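Local coordinates for protein N5-carboxyaminoimidazole ribonucleotide synthetase (Bacillus anthracis, PDB 3QFF) that catalyses the ATP-dependent carboxylation of aminoimidazole ribonucleotide, probably with bicarbonate, to N5-carboxyaminoimidazole ribonucleotide in purine biosynthesis, at residues K15-G26 with L72-F83; K210-I218 with S282-S293. One frame throughout, in Å; residues are numbered along the deposited sequence.

Contact 1: residues K15-G26 with L72-F83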
loop_
_atom_site.group_PDB
_atom_site.type_symbol
_atom_site.label_atom_id
_atom_site.label_comp_id
_atom_site.label_asym_id
_atom_site.label_seq_id
_atom_site.Cartn_x
_atom_site.Cartn_y
_atom_site.Cartn_z
ATOM N N LYS A 15 -1.425 -0.769 -18.825
ATOM C CA LYS A 15 -0.731 0.284 -19.571
ATOM C C LYS A 15 0.421 0.845 -18.741
ATOM O O LYS A 15 0.529 0.559 -17.548
ATOM C CB LYS A 15 -1.696 1.415 -19.946
ATOM C CG LYS A 15 -2.874 1.008 -20.833
ATOM C CD LYS A 15 -2.443 0.670 -22.264
ATOM C CE LYS A 15 -3.646 0.697 -23.209
ATOM N NZ LYS A 15 -4.685 -0.267 -22.732
ATOM N N THR A 16 1.247 1.673 -19.377
ATOM C CA THR A 16 2.417 2.276 -18.749
ATOM C C THR A 16 2.136 3.716 -18.330
ATOM O O THR A 16 1.711 4.559 -19.146
ATOM C CB THR A 16 3.645 2.260 -19.708
ATOM O OG1 THR A 16 3.905 0.917 -20.135
ATOM C CG2 THR A 16 4.893 2.844 -19.041
ATOM N N ILE A 17 2.395 3.987 -17.060
ATOM C CA ILE A 17 2.413 5.343 -16.563
ATOM C C ILE A 17 3.856 5.841 -16.500
ATOM O O ILE A 17 4.724 5.220 -15.852
ATOM C CB ILE A 17 1.742 5.449 -15.172
ATOM C CG1 ILE A 17 0.294 4.942 -15.250
ATOM C CG2 ILE A 17 1.826 6.894 -14.669
ATOM C CD1 ILE A 17 -0.379 4.752 -13.890
ATOM N N GLY A 18 4.096 6.958 -17.172
ATOM C CA GLY A 18 5.395 7.611 -17.198
ATOM C C GLY A 18 5.444 8.783 -16.240
ATOM O O GLY A 18 4.560 9.649 -16.245
ATOM N N ILE A 19 6.494 8.818 -15.430
ATOM C CA ILE A 19 6.637 9.829 -14.392
ATOM C C ILE A 19 7.896 10.670 -14.633
ATOM O O ILE A 19 9.000 10.132 -14.787
ATOM C CB ILE A 19 6.706 9.183 -12.980
ATOM C CG1 ILE A 19 5.476 8.282 -12.737
ATOM C CG2 ILE A 19 6.857 10.279 -11.898
ATOM C CD1 ILE A 19 5.499 7.482 -11.421
ATOM N N ILE A 20 7.716 11.987 -14.678
ATOM C CA ILE A 20 8.841 12.912 -14.762
ATOM C C ILE A 20 9.290 13.291 -13.342
ATOM O O ILE A 20 8.607 14.034 -12.631
ATOM C CB ILE A 20 8.512 14.169 -15.600
ATOM C CG1 ILE A 20 8.054 13.771 -17.011
ATOM C CG2 ILE A 20 9.726 15.138 -15.658
ATOM C CD1 ILE A 20 7.451 14.893 -17.800
ATOM N N GLY A 21 10.450 12.782 -12.962
ATOM C CA GLY A 21 11.005 12.999 -11.637
ATOM C C GLY A 21 10.953 11.695 -10.873
ATOM O O GLY A 21 9.899 11.072 -10.786
ATOM N N GLY A 22 12.091 11.276 -10.327
ATOM C CA GLY A 22 12.197 9.946 -9.736
ATOM C C GLY A 22 12.440 9.926 -8.246
ATOM O O GLY A 22 12.961 8.936 -7.732
ATOM N N GLY A 23 12.084 11.018 -7.560
ATOM C CA GLY A 23 12.208 11.111 -6.110
ATOM C C GLY A 23 11.104 10.330 -5.385
ATOM O O GLY A 23 10.393 9.523 -5.982
ATOM N N GLN A 24 10.949 10.571 -4.096
ATOM C CA GLN A 24 10.031 9.752 -3.296
ATOM C C GLN A 24 8.561 9.852 -3.735
ATOM O O GLN A 24 7.808 8.906 -3.590
ATOM C CB GLN A 24 10.174 10.060 -1.805
ATOM C CG GLN A 24 9.820 11.480 -1.391
ATOM C CD GLN A 24 10.996 12.452 -1.456
ATOM O OE1 GLN A 24 11.980 12.222 -2.158
ATOM N NE2 GLN A 24 10.871 13.570 -0.740
ATOM N N LEU A 25 8.153 10.994 -4.266
ATOM C CA LEU A 25 6.762 11.152 -4.689
ATOM C C LEU A 25 6.493 10.274 -5.893
ATOM O O LEU A 25 5.443 9.648 -5.980
ATOM C CB LEU A 25 6.441 12.620 -5.001
ATOM C CG LEU A 25 6.687 13.603 -3.851
ATOM C CD1 LEU A 25 6.323 15.009 -4.306
ATOM C CD2 LEU A 25 5.886 13.218 -2.581
ATOM N N GLY A 26 7.454 10.238 -6.813
ATOM C CA GLY A 26 7.444 9.275 -7.908
ATOM C C GLY A 26 7.408 7.823 -7.439
ATOM O O GLY A 26 6.613 7.034 -7.946
ATOM N N LEU A 72 10.323 9.266 -23.127
ATOM C CA LEU A 72 9.392 8.877 -22.057
ATOM C C LEU A 72 7.952 8.897 -22.544
ATOM O O LEU A 72 7.197 7.947 -22.314
ATOM C CB LEU A 72 9.531 9.804 -20.835
ATOM C CG LEU A 72 8.614 9.523 -19.635
ATOM C CD1 LEU A 72 9.016 8.210 -18.939
ATOM C CD2 LEU A 72 8.713 10.674 -18.657
ATOM N N ALA A 73 7.577 9.972 -23.224
ATOM C CA ALA A 73 6.211 10.113 -23.707
ATOM C C ALA A 73 5.860 9.006 -24.690
ATOM O O ALA A 73 4.764 8.440 -24.618
ATOM C CB ALA A 73 6.003 11.491 -24.336
ATOM N N GLU A 74 6.811 8.695 -25.577
ATOM C CA GLU A 74 6.666 7.685 -26.642
ATOM C C GLU A 74 6.329 6.293 -26.150
ATOM O O GLU A 74 5.781 5.483 -26.905
ATOM C CB GLU A 74 7.990 7.520 -27.390
ATOM C CG GLU A 74 8.284 8.540 -28.430
ATOM C CD GLU A 74 9.586 8.237 -29.149
ATOM O OE1 GLU A 74 9.732 8.721 -30.279
ATOM O OE2 GLU A 74 10.449 7.505 -28.596
ATOM N N ILE A 75 6.719 5.992 -24.919
ATOM C CA ILE A 75 6.512 4.661 -24.365
ATOM C C ILE A 75 5.503 4.650 -23.217
ATOM O O ILE A 75 5.297 3.617 -22.571
ATOM C CB ILE A 75 7.836 4.047 -23.922
ATOM C CG1 ILE A 75 8.380 4.817 -22.703
ATOM C CG2 ILE A 75 8.808 4.014 -25.119
ATOM C CD1 ILE A 75 9.678 4.322 -22.161
ATOM N N SER A 76 4.864 5.794 -22.990
ATOM C CA SER A 76 3.892 5.957 -21.901
ATOM C C SER A 76 2.479 6.172 -22.440
ATOM O O SER A 76 2.277 6.945 -23.367
ATOM C CB SER A 76 4.273 7.174 -21.047
ATOM O OG SER A 76 5.526 6.976 -20.425
ATOM N N ASP A 77 1.501 5.500 -21.835
ATOM C CA ASP A 77 0.089 5.714 -22.148
ATOM C C ASP A 77 -0.501 6.939 -21.453
ATOM O O ASP A 77 -1.480 7.529 -21.932
ATOM C CB ASP A 77 -0.687 4.447 -21.822
ATOM C CG ASP A 77 -0.165 3.254 -22.622
ATOM O OD1 ASP A 77 -0.604 3.092 -23.789
ATOM O OD2 ASP A 77 0.709 2.522 -22.104
ATOM N N VAL A 78 0.104 7.318 -20.329
ATOM C CA VAL A 78 -0.245 8.557 -19.624
ATOM C C VAL A 78 1.026 9.064 -18.962
ATOM O O VAL A 78 1.851 8.268 -18.486
ATOM C CB VAL A 78 -1.428 8.371 -18.600
ATOM C CG1 VAL A 78 -1.104 7.333 -17.524
ATOM C CG2 VAL A 78 -1.842 9.725 -17.955
ATOM N N VAL A 79 1.204 10.379 -18.964
ATOM C CA VAL A 79 2.366 11.013 -18.335
ATOM C C VAL A 79 1.924 11.895 -17.151
ATOM O O VAL A 79 0.963 12.659 -17.258
ATOM C CB VAL A 79 3.190 11.833 -19.371
ATOM C CG1 VAL A 79 4.416 12.514 -18.722
ATOM C CG2 VAL A 79 3.653 10.930 -20.534
ATOM N N THR A 80 2.629 11.774 -16.032
ATOM C CA THR A 80 2.464 12.675 -14.899
ATOM C C THR A 80 3.852 13.122 -14.444
ATOM O O THR A 80 4.873 12.649 -14.961
ATOM C CB THR A 80 1.622 12.019 -13.736
ATOM O OG1 THR A 80 1.456 12.953 -12.661
ATOM C CG2 THR A 80 2.298 10.756 -13.204
ATOM N N TYR A 81 3.897 14.050 -13.497
ATOM C CA TYR A 81 5.174 14.582 -13.024
ATOM C C TYR A 81 5.219 14.664 -11.509
ATOM O O TYR A 81 4.200 14.908 -10.852
ATOM C CB TYR A 81 5.396 15.994 -13.591
ATOM C CG TYR A 81 4.264 16.932 -13.218
ATOM C CD1 TYR A 81 3.177 17.124 -14.073
ATOM C CD2 TYR A 81 4.256 17.580 -11.981
ATOM C CE1 TYR A 81 2.112 17.969 -13.708
ATOM C CE2 TYR A 81 3.207 18.410 -11.609
ATOM C CZ TYR A 81 2.147 18.602 -12.468
ATOM O OH TYR A 81 1.125 19.423 -12.075
ATOM N N GLU A 82 6.422 14.490 -10.970
ATOM C CA GLU A 82 6.739 14.870 -9.596
ATOM C C GLU A 82 7.537 16.172 -9.647
ATOM O O GLU A 82 7.350 17.072 -8.816
ATOM C CB GLU A 82 7.577 13.777 -8.927
ATOM C CG GLU A 82 8.628 14.336 -7.957
ATOM C CD GLU A 82 9.635 13.310 -7.531
ATOM O OE1 GLU A 82 10.785 13.372 -8.015
ATOM O OE2 GLU A 82 9.273 12.455 -6.706
ATOM N N PHE A 83 8.436 16.256 -10.627
ATOM C CA PHE A 83 9.269 17.436 -10.800
ATOM C C PHE A 83 8.431 18.523 -11.453
ATOM O O PHE A 83 7.793 18.292 -12.479
ATOM C CB PHE A 83 10.511 17.114 -11.628
ATOM C CG PHE A 83 11.409 18.307 -11.862
ATOM C CD1 PHE A 83 11.480 18.903 -13.128
ATOM C CD2 PHE A 83 12.159 18.849 -10.814
ATOM C CE1 PHE A 83 12.306 20.019 -13.353
ATOM C CE2 PHE A 83 12.987 19.969 -11.028
ATOM C CZ PHE A 83 13.058 20.549 -12.305
HETATM O O HOH W 1 5.705 0.884 -22.064
#
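Strands 16-20 and 78-81 run parallel, their axes approaching to 4.6 Å at an angle of 26°, and pair I17 with V78 through I20 with Y81. G18 N and O bond to V78 O and T80 N, and I20 N to T80 O. Beyond the ends of strand 78-81, the amides of E82 and F83 share I20 O, and D77 N bonds to T16 O.

At the start, T16 N makes a nearly straight bond to the anti side of D77 OD2 (2.9 Å), somewhat out of the carboxylate plane. The K15 and D77 side chains cross at about a right angle, with the lysine CB and CD against the carboxylate. At the other end E82 reaches into the turn after strand 16-20. G23 N, at the N-cap position of helix 24-35, meets E82 OE1 on its syn side (2.7 Å), whereas G26 N approaches E82 OE2 from above the carboxylate plane (2.9 Å). Gripped at both oxygens, the carboxylate lies at the helix N terminus, whose dipole would be expected to stabilise its charge. G21, G23 and G26 fit the glycine-rich strand-turn-helix pattern of Rossmann-type folds: bare G21 and G23 make room for the carboxylate, and bare G26 for G21 O.

I17 CG1 lies beside V78 CG1 (3.6 Å). On the other face I20 CG1, anti to the carbonyl carbon (chi1 -57°), touches L72 CD2. Bare G18 leaves room for S76 OG, 3.3 Å from its CA; that hydroxyl donates to L72 O (2.7 Å), tying the end of helix 66-74 to the loop before strand 78-81.

In the four-stranded parallel sheet, strand 16-20 lies between 39-44 and 78-81. Helix 294-303 packs on the I17, V78 and T80 face, and L94 of helix 88-97 reaches I20 on the reverse.

Contact 2: residues K210-I218 with S282-S293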
loop_
_atom_site.group_PDB
_atom_site.type_symbol
_atom_site.label_atom_id
_atom_site.label_comp_id
_atom_site.label_asym_id
_atom_site.label_seq_id
_atom_site.Cartn_x
_atom_site.Cartn_y
_atom_site.Cartn_z
ATOM N N LYS A 210 -12.719 14.523 -4.834
ATOM C CA LYS A 210 -12.667 14.024 -3.463
ATOM C C LYS A 210 -11.744 14.936 -2.697
ATOM O O LYS A 210 -10.769 15.438 -3.252
ATOM C CB LYS A 210 -12.137 12.586 -3.387
ATOM C CG LYS A 210 -13.019 11.494 -3.999
ATOM C CD LYS A 210 -14.250 11.156 -3.162
ATOM C CE LYS A 210 -15.147 10.259 -3.996
ATOM N NZ LYS A 210 -16.449 10.011 -3.364
ATOM N N VAL A 211 -12.041 15.132 -1.415
ATOM C CA VAL A 211 -11.203 15.947 -0.548
ATOM C C VAL A 211 -10.781 15.105 0.659
ATOM O O VAL A 211 -11.592 14.362 1.246
ATOM C CB VAL A 211 -11.926 17.232 -0.090
ATOM C CG1 VAL A 211 -10.951 18.218 0.542
ATOM C CG2 VAL A 211 -12.617 17.890 -1.275
ATOM N N PHE A 212 -9.509 15.195 1.002
ATOM C CA PHE A 212 -8.994 14.550 2.199
ATOM C C PHE A 212 -9.236 15.418 3.433
ATOM O O PHE A 212 -9.527 16.609 3.298
ATOM C CB PHE A 212 -7.505 14.258 2.042
ATOM C CG PHE A 212 -7.229 13.047 1.225
ATOM C CD1 PHE A 212 -6.854 13.173 -0.120
ATOM C CD2 PHE A 212 -7.362 11.782 1.782
ATOM C CE1 PHE A 212 -6.579 12.035 -0.889
ATOM C CE2 PHE A 212 -7.088 10.633 1.016
ATOM C CZ PHE A 212 -6.695 10.761 -0.314
ATOM N N PRO A 213 -9.140 14.821 4.633
ATOM C CA PRO A 213 -9.386 15.605 5.858
ATOM C C PRO A 213 -8.314 16.671 6.060
ATOM O O PRO A 213 -7.181 16.511 5.578
ATOM C CB PRO A 213 -9.309 14.563 6.995
ATOM C CG PRO A 213 -9.327 13.220 6.337
ATOM C CD PRO A 213 -8.875 13.399 4.909
ATOM N N VAL A 214 -8.658 17.730 6.786
ATOM C CA VAL A 214 -7.713 18.780 7.112
ATOM C C VAL A 214 -6.573 18.266 8.009
ATOM O O VAL A 214 -6.816 17.667 9.048
ATOM C CB VAL A 214 -8.389 19.997 7.806
ATOM C CG1 VAL A 214 -7.380 21.133 7.960
ATOM C CG2 VAL A 214 -9.640 20.478 7.035
ATOM N N ALA A 215 -5.335 18.542 7.606
ATOM C CA ALA A 215 -4.166 18.189 8.406
ATOM C C ALA A 215 -3.569 19.454 9.008
ATOM O O ALA A 215 -3.462 20.473 8.330
ATOM C CB ALA A 215 -3.124 17.496 7.550
ATOM N N GLU A 216 -3.190 19.375 10.280
ATOM C CA GLU A 216 -2.431 20.445 10.934
ATOM C C GLU A 216 -0.944 20.165 10.735
ATOM O O GLU A 216 -0.457 19.082 11.091
ATOM C CB GLU A 216 -2.800 20.528 12.422
ATOM C CG GLU A 216 -1.764 21.234 13.319
ATOM C CD GLU A 216 -2.101 21.119 14.815
ATOM O OE1 GLU A 216 -3.091 20.449 15.167
ATOM O OE2 GLU A 216 -1.366 21.699 15.643
ATOM N N ASN A 217 -0.223 21.141 10.177
ATOM C CA ASN A 217 1.182 20.960 9.837
ATOM C C ASN A 217 2.142 21.756 10.698
ATOM O O ASN A 217 1.962 22.965 10.880
ATOM C CB ASN A 217 1.409 21.308 8.368
ATOM C CG ASN A 217 0.582 20.454 7.461
ATOM O OD1 ASN A 217 0.440 19.256 7.691
ATOM N ND2 ASN A 217 0.000 21.064 6.437
ATOM N N ILE A 218 3.166 21.069 11.198
ATOM C CA ILE A 218 4.196 21.700 12.015
ATOM C C ILE A 218 5.514 21.753 11.241
ATOM O O ILE A 218 6.096 20.709 10.901
ATOM C CB ILE A 218 4.315 21.015 13.431
ATOM C CG1 ILE A 218 2.947 21.043 14.136
ATOM C CG2 ILE A 218 5.416 21.698 14.281
ATOM C CD1 ILE A 218 2.912 20.527 15.584
ATOM N N SER A 282 2.609 16.810 3.149
ATOM C CA SER A 282 1.550 16.932 4.156
ATOM C C SER A 282 0.367 15.948 3.945
ATOM O O SER A 282 -0.553 15.917 4.746
ATOM C CB SER A 282 1.080 18.397 4.292
ATOM O OG SER A 282 0.293 18.828 3.186
ATOM N N GLY A 283 0.420 15.146 2.876
ATOM C CA GLY A 283 -0.568 14.106 2.590
ATOM C C GLY A 283 -0.075 12.673 2.773
ATOM O O GLY A 283 -0.812 11.720 2.498
ATOM N N HIS A 284 1.163 12.493 3.227
ATOM C CA HIS A 284 1.696 11.125 3.415
ATOM C C HIS A 284 0.940 10.319 4.472
ATOM O O HIS A 284 0.914 9.076 4.416
ATOM C CB HIS A 284 3.190 11.155 3.776
ATOM C CG HIS A 284 4.081 11.662 2.685
ATOM N ND1 HIS A 284 3.666 11.799 1.377
ATOM C CD2 HIS A 284 5.391 12.014 2.705
ATOM C CE1 HIS A 284 4.670 12.247 0.645
ATOM N NE2 HIS A 284 5.731 12.378 1.426
ATOM N N TYR A 285 0.333 11.023 5.433
ATOM C CA TYR A 285 -0.520 10.360 6.427
ATOM C C TYR A 285 -1.584 9.461 5.792
ATOM O O TYR A 285 -1.990 8.475 6.397
ATOM C CB TYR A 285 -1.209 11.388 7.335
ATOM C CG TYR A 285 -2.388 12.101 6.708
ATOM C CD1 TYR A 285 -2.219 13.296 6.001
ATOM C CD2 TYR A 285 -3.685 11.596 6.854
ATOM C CE1 TYR A 285 -3.314 13.964 5.441
ATOM C CE2 TYR A 285 -4.777 12.244 6.297
ATOM C CZ TYR A 285 -4.587 13.431 5.600
ATOM O OH TYR A 285 -5.677 14.052 5.060
ATOM N N THR A 286 -2.042 9.815 4.589
ATOM C CA THR A 286 -3.141 9.095 3.936
ATOM C C THR A 286 -2.789 7.636 3.611
ATOM O O THR A 286 -3.685 6.818 3.434
ATOM C CB THR A 286 -3.569 9.751 2.606
ATOM O OG1 THR A 286 -2.443 9.805 1.708
ATOM C CG2 THR A 286 -4.121 11.145 2.849
ATOM N N GLN A 287 -1.494 7.336 3.508
ATOM C CA GLN A 287 -1.022 5.987 3.180
ATOM C C GLN A 287 -1.439 4.951 4.199
ATOM O O GLN A 287 -1.614 3.784 3.859
ATOM C CB GLN A 287 0.503 5.957 3.104
ATOM C CG GLN A 287 1.086 6.510 1.812
ATOM C CD GLN A 287 2.575 6.312 1.774
ATOM O OE1 GLN A 287 3.305 6.711 2.702
ATOM N NE2 GLN A 287 3.043 5.662 0.723
ATOM N N ASP A 288 -1.539 5.364 5.459
ATOM C CA ASP A 288 -1.864 4.420 6.526
ATOM C C ASP A 288 -3.190 4.710 7.224
ATOM O O ASP A 288 -3.792 3.812 7.805
ATOM C CB ASP A 288 -0.688 4.327 7.517
ATOM C CG ASP A 288 0.578 3.784 6.858
ATOM O OD1 ASP A 288 0.546 2.621 6.392
ATOM O OD2 ASP A 288 1.597 4.516 6.783
ATOM N N ALA A 289 -3.663 5.950 7.132
ATOM C CA ALA A 289 -4.806 6.376 7.957
ATOM C C ALA A 289 -6.107 6.617 7.199
ATOM O O ALA A 289 -7.153 6.799 7.833
ATOM C CB ALA A 289 -4.449 7.612 8.761
ATOM N N CYS A 290 -6.048 6.635 5.863
ATOM C CA CYS A 290 -7.247 6.874 5.058
ATOM C C CYS A 290 -7.615 5.674 4.219
ATOM O O CYS A 290 -6.799 4.796 3.962
ATOM C CB CYS A 290 -7.075 8.092 4.143
ATOM S SG CYS A 290 -7.078 9.644 5.009
ATOM N N GLU A 291 -8.855 5.676 3.753
ATOM C CA GLU A 291 -9.372 4.611 2.919
ATOM C C GLU A 291 -8.629 4.462 1.568
ATOM O O GLU A 291 -8.483 3.345 1.069
ATOM C CB GLU A 291 -10.874 4.827 2.735
ATOM C CG GLU A 291 -11.588 3.607 2.252
ATOM C CD GLU A 291 -13.086 3.755 2.324
ATOM O OE1 GLU A 291 -13.756 3.260 1.389
ATOM O OE2 GLU A 291 -13.582 4.376 3.299
ATOM N N THR A 292 -8.156 5.576 0.998
ATOM C CA THR A 292 -7.283 5.588 -0.190
ATOM C C THR A 292 -6.128 6.544 0.080
ATOM O O THR A 292 -6.340 7.597 0.658
ATOM C CB THR A 292 -8.018 6.150 -1.454
ATOM O OG1 THR A 292 -9.324 5.583 -1.562
ATOM C CG2 THR A 292 -7.228 5.828 -2.741
ATOM N N SER A 293 -4.917 6.222 -0.356
ATOM C CA SER A 293 -3.833 7.190 -0.203
ATOM C C SER A 293 -3.898 8.288 -1.263
ATOM O O SER A 293 -4.490 8.101 -2.330
ATOM C CB SER A 293 -2.476 6.500 -0.254
ATOM O OG SER A 293 -2.078 6.289 -1.589
#
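The ring of F212 is held from above and around its rim by the 282-293 segment. T286 CG2 sits over one face in a CH-pi contact, 3.8 Å from the ring centroid and 27° off the normal. At the edge, T292 O comes in the ring plane to 3.1 Å from F212 CE2; this buried carbonyl has no hydrogen-bonding partner in the model, and the F212 edge is what it faces here. T292 also packs on Y340 of the second subunit. C290 SG meets the edge too, 3.9 Å from F212 CD2, as a sulfur-aromatic contact.

Y285 crosses P213 obliquely. Its OH rests 3.3 Å from P213 CD and 2.9 Å from P213 O, while CE1 touches the methyl of A215. The T286 methyl also lies over a face of Y285, offset toward the rim, and is wedged between the two rings. S282 CB packs against the amide of N217, 3.6 Å from its OD1; at this end the N217 side chain lies about 8 Å from the bound ADP, near the nucleotide.

A second layer fixes these groups. With T286 OG1 lying between the backbone N and the carbonyl carbon (chi1 58°), the hydroxyl donates to G283 O at 2.6 Å, and CG2 is left to face the aromatic rings. T286 N binds the same oxygen, closing a type I turn from G283, and Q294 N bonds to OG1. S198 positions the far end, through hydrogen bonds to both S282 OG and N217 ND2.

The contact packs the turn and short helix 286-289 of the ATP-grasp domain against strand 209-220 where that strand is interrupted around P213. Strand 195-203 pairs alongside, helix 235-251 packs on V211 and V214, and Q297 of helix 294-303 touches F212.

Overall arrangement
From the N terminus, contact 1 comes first: it brings 72-83 back beside 15-26, closing a loop of 45 residues that contains strands 39-44 and 57-60, and so completes the parallel sheet of the preATP-grasp domain. Contact 2 opens only after that loop has closed and spans 63 residues, holding 282-293 against a strand of the large antiparallel sheet in the ATP-grasp domain. The two therefore follow in series, neither nested nor crossed. Their centres lie about 23 Å apart, yet the domains meet directly: L25 CD2 of contact 1 packs 3.6 Å from H284 CE1 of contact 2. Helix 294-303, directly after contact 2, also packs on contact 1.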